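Local coordinates for Asp/Glu-specific dipeptidyl-peptidase (Flavobacterium psychrophilum, PDB 5JXF), which removes dipeptides from the N-terminus of oligopeptides as a serine peptidase of family S46, strictly requiring aspartate or glutamate at the P1 position, at residues A[403-406]-A[407-411]. Residues are numbered along the deposited sequence; the frame is centred on the assembly and turned at random.
Sequences VSRD and YFNEV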
loop_
_atom_site.group_PDB
_atom_site.type_symbol
_atom_site.label_atom_id
_atom_site.label_comp_id
_atom_site.label_asym_id
_atom_site.label_seq_id
_atom_site.Cartn_x
_atom_site.Cartn_y
_atom_site.Cartn_z
ATOM N N VAL A 403 8.468 -19.218 -25.775
ATOM C CA VAL A 403 7.455 -18.181 -25.755
ATOM C C VAL A 403 6.185 -18.627 -26.480
ATOM O O VAL A 403 5.096 -18.586 -25.913
ATOM C CB VAL A 403 7.989 -16.886 -26.396
ATOM C CG1 VAL A 403 6.843 -15.977 -26.806
ATOM C CG2 VAL A 403 8.933 -16.183 -25.437
ATOM N N SER A 404 6.336 -19.057 -27.729
ATOM C CA SER A 404 5.209 -19.487 -28.551
ATOM C C SER A 404 4.491 -20.670 -27.878
ATOM O O SER A 404 3.266 -20.810 -27.952
ATOM C CB SER A 404 5.697 -19.863 -29.957
ATOM O OG SER A 404 4.625 -20.030 -30.869
ATOM N N ARG A 405 5.264 -21.511 -27.202
ATOM C CA ARG A 405 4.696 -22.596 -26.428
ATOM C C ARG A 405 3.826 -22.055 -25.293
ATOM O O ARG A 405 2.710 -22.532 -25.070
ATOM C CB ARG A 405 5.806 -23.475 -25.865
ATOM C CG ARG A 405 5.320 -24.731 -25.221
ATOM C CD ARG A 405 6.493 -25.519 -24.695
ATOM N NE ARG A 405 6.069 -26.620 -23.835
ATOM C CZ ARG A 405 5.919 -26.531 -22.521
ATOM N NH1 ARG A 405 6.155 -25.381 -21.897
ATOM N NH2 ARG A 405 5.532 -27.599 -21.830
ATOM N N ASP A 406 4.345 -21.063 -24.578
ATOM C CA ASP A 406 3.612 -20.467 -23.463
ATOM C C ASP A 406 2.273 -19.925 -23.923
ATOM O O ASP A 406 1.249 -20.129 -23.272
ATOM C CB ASP A 406 4.430 -19.357 -22.811
ATOM C CG ASP A 406 5.512 -19.891 -21.898
ATOM O OD1 ASP A 406 5.409 -21.061 -21.461
ATOM O OD2 ASP A 406 6.461 -19.131 -21.609
ATOM N N TYR A 407 2.294 -19.243 -25.062
ATOM C CA TYR A 407 1.072 -18.726 -25.653
ATOM C C TYR A 407 0.115 -19.864 -26.009
ATOM O O TYR A 407 -1.092 -19.726 -25.841
ATOM C CB TYR A 407 1.383 -17.865 -26.889
ATOM C CG TYR A 407 1.778 -16.436 -26.568
ATOM C CD1 TYR A 407 0.812 -15.486 -26.243
ATOM C CD2 TYR A 407 3.108 -16.032 -26.592
ATOM C CE1 TYR A 407 1.152 -14.186 -25.931
ATOM C CE2 TYR A 407 3.459 -14.717 -26.287
ATOM C CZ TYR A 407 2.471 -13.804 -25.959
ATOM O OH TYR A 407 2.800 -12.507 -25.649
ATOM N N PHE A 408 0.637 -20.995 -26.479
ATOM C CA PHE A 408 -0.250 -22.113 -26.816
ATOM C C PHE A 408 -0.865 -22.775 -25.574
ATOM O O PHE A 408 -2.085 -22.938 -25.497
ATOM C CB PHE A 408 0.476 -23.169 -27.649
ATOM C CG PHE A 408 -0.387 -24.345 -27.993
ATOM C CD1 PHE A 408 -1.258 -24.288 -29.067
ATOM C CD2 PHE A 408 -0.345 -25.507 -27.226
ATOM C CE1 PHE A 408 -2.066 -25.373 -29.382
ATOM C CE2 PHE A 408 -1.151 -26.588 -27.531
ATOM C CZ PHE A 408 -2.014 -26.517 -28.611
ATOM N N ASN A 409 -0.033 -23.177 -24.616
ATOM C CA ASN A 409 -0.542 -23.718 -23.355
ATOM C C ASN A 409 -1.524 -22.785 -22.630
ATOM O O ASN A 409 -2.534 -23.242 -22.085
ATOM C CB ASN A 409 0.603 -24.032 -22.387
ATOM C CG ASN A 409 1.551 -25.065 -22.916
ATOM O OD1 ASN A 409 1.170 -25.949 -23.683
ATOM N ND2 ASN A 409 2.805 -24.973 -22.491
ATOM N N GLU A 410 -1.222 -21.487 -22.601
ATOM C CA GLU A 410 -2.030 -20.575 -21.792
ATOM C C GLU A 410 -3.361 -20.296 -22.466
ATOM O O GLU A 410 -4.381 -20.152 -21.797
ATOM C CB GLU A 410 -1.285 -19.261 -21.515
ATOM C CG GLU A 410 -0.229 -19.368 -20.414
ATOM C CD GLU A 410 -0.819 -19.503 -19.006
ATOM O OE1 GLU A 410 -1.849 -18.857 -18.703
ATOM O OE2 GLU A 410 -0.249 -20.260 -18.191
ATOM N N VAL A 411 -3.360 -20.256 -23.790
ATOM C CA VAL A 411 -4.540 -19.799 -24.506
ATOM C C VAL A 411 -5.440 -20.956 -24.921
ATOM O O VAL A 411 -6.664 -20.874 -24.808
ATOM C CB VAL A 411 -4.148 -18.967 -25.738
ATOM C CG1 VAL A 411 -5.347 -18.740 -26.642
ATOM C CG2 VAL A 411 -3.540 -17.634 -25.295
#
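One face of the Arg405 guanidinium receives the amide nitrogen of Asn409, whose ND2 sits over the centre of the group, 3.5 Å from CZ. The two planes stand almost perpendicular, 87° apart. At the edge of the Tyr407 ring, in its plane, lies Val403 CG1, 3.6 Å from CE2; the valine runs alongside the tyrosine and points the same way. Both pairs are i to i+4 neighbours on helix 386-415, one turn apart. With CG trans to the backbone N (chi1 -172°) and the chain extended to NE, Arg405 reaches out so that a face of its guanidinium is turned to Asn409 ND2. NH1 and ND2, 3.4 Å apart, are both donors and make no hydrogen bond with each other; the amide meets the face by van der Waals contact. Shortening Arg405 to an alanine removes the guanidinium, and the Asn409 amide, losing the contact on its NH2, is likely to turn more freely. Beneath the side chains i to i+4 backbone bonds join the turns, with a wider pi-type turn at 409-411. Asn409 N donates to Arg405 O at 2.9 Å, and Tyr407 N to Val403 O. Glu410 N bonds to Asp406 O, which also lies 3.2 Å from Glu410 CB. The Tyr407 flank faces helix 295-325 through Ala308 and Ile312, while Phe408 stacks on Tyr542 and meets Tyr423 edge-to-face. Asp406 OD1 and Glu410 OE2 stay 6.6 Å apart; Glu410 pairs instead with Arg313 of helix 295-325, a salt bridge that probably eases any repulsion between the two acids. The helix thus joins an apolar edge contact, an amide nitrogen set on a guanidinium face and a carboxylate whose charge is probably balanced by Arg313.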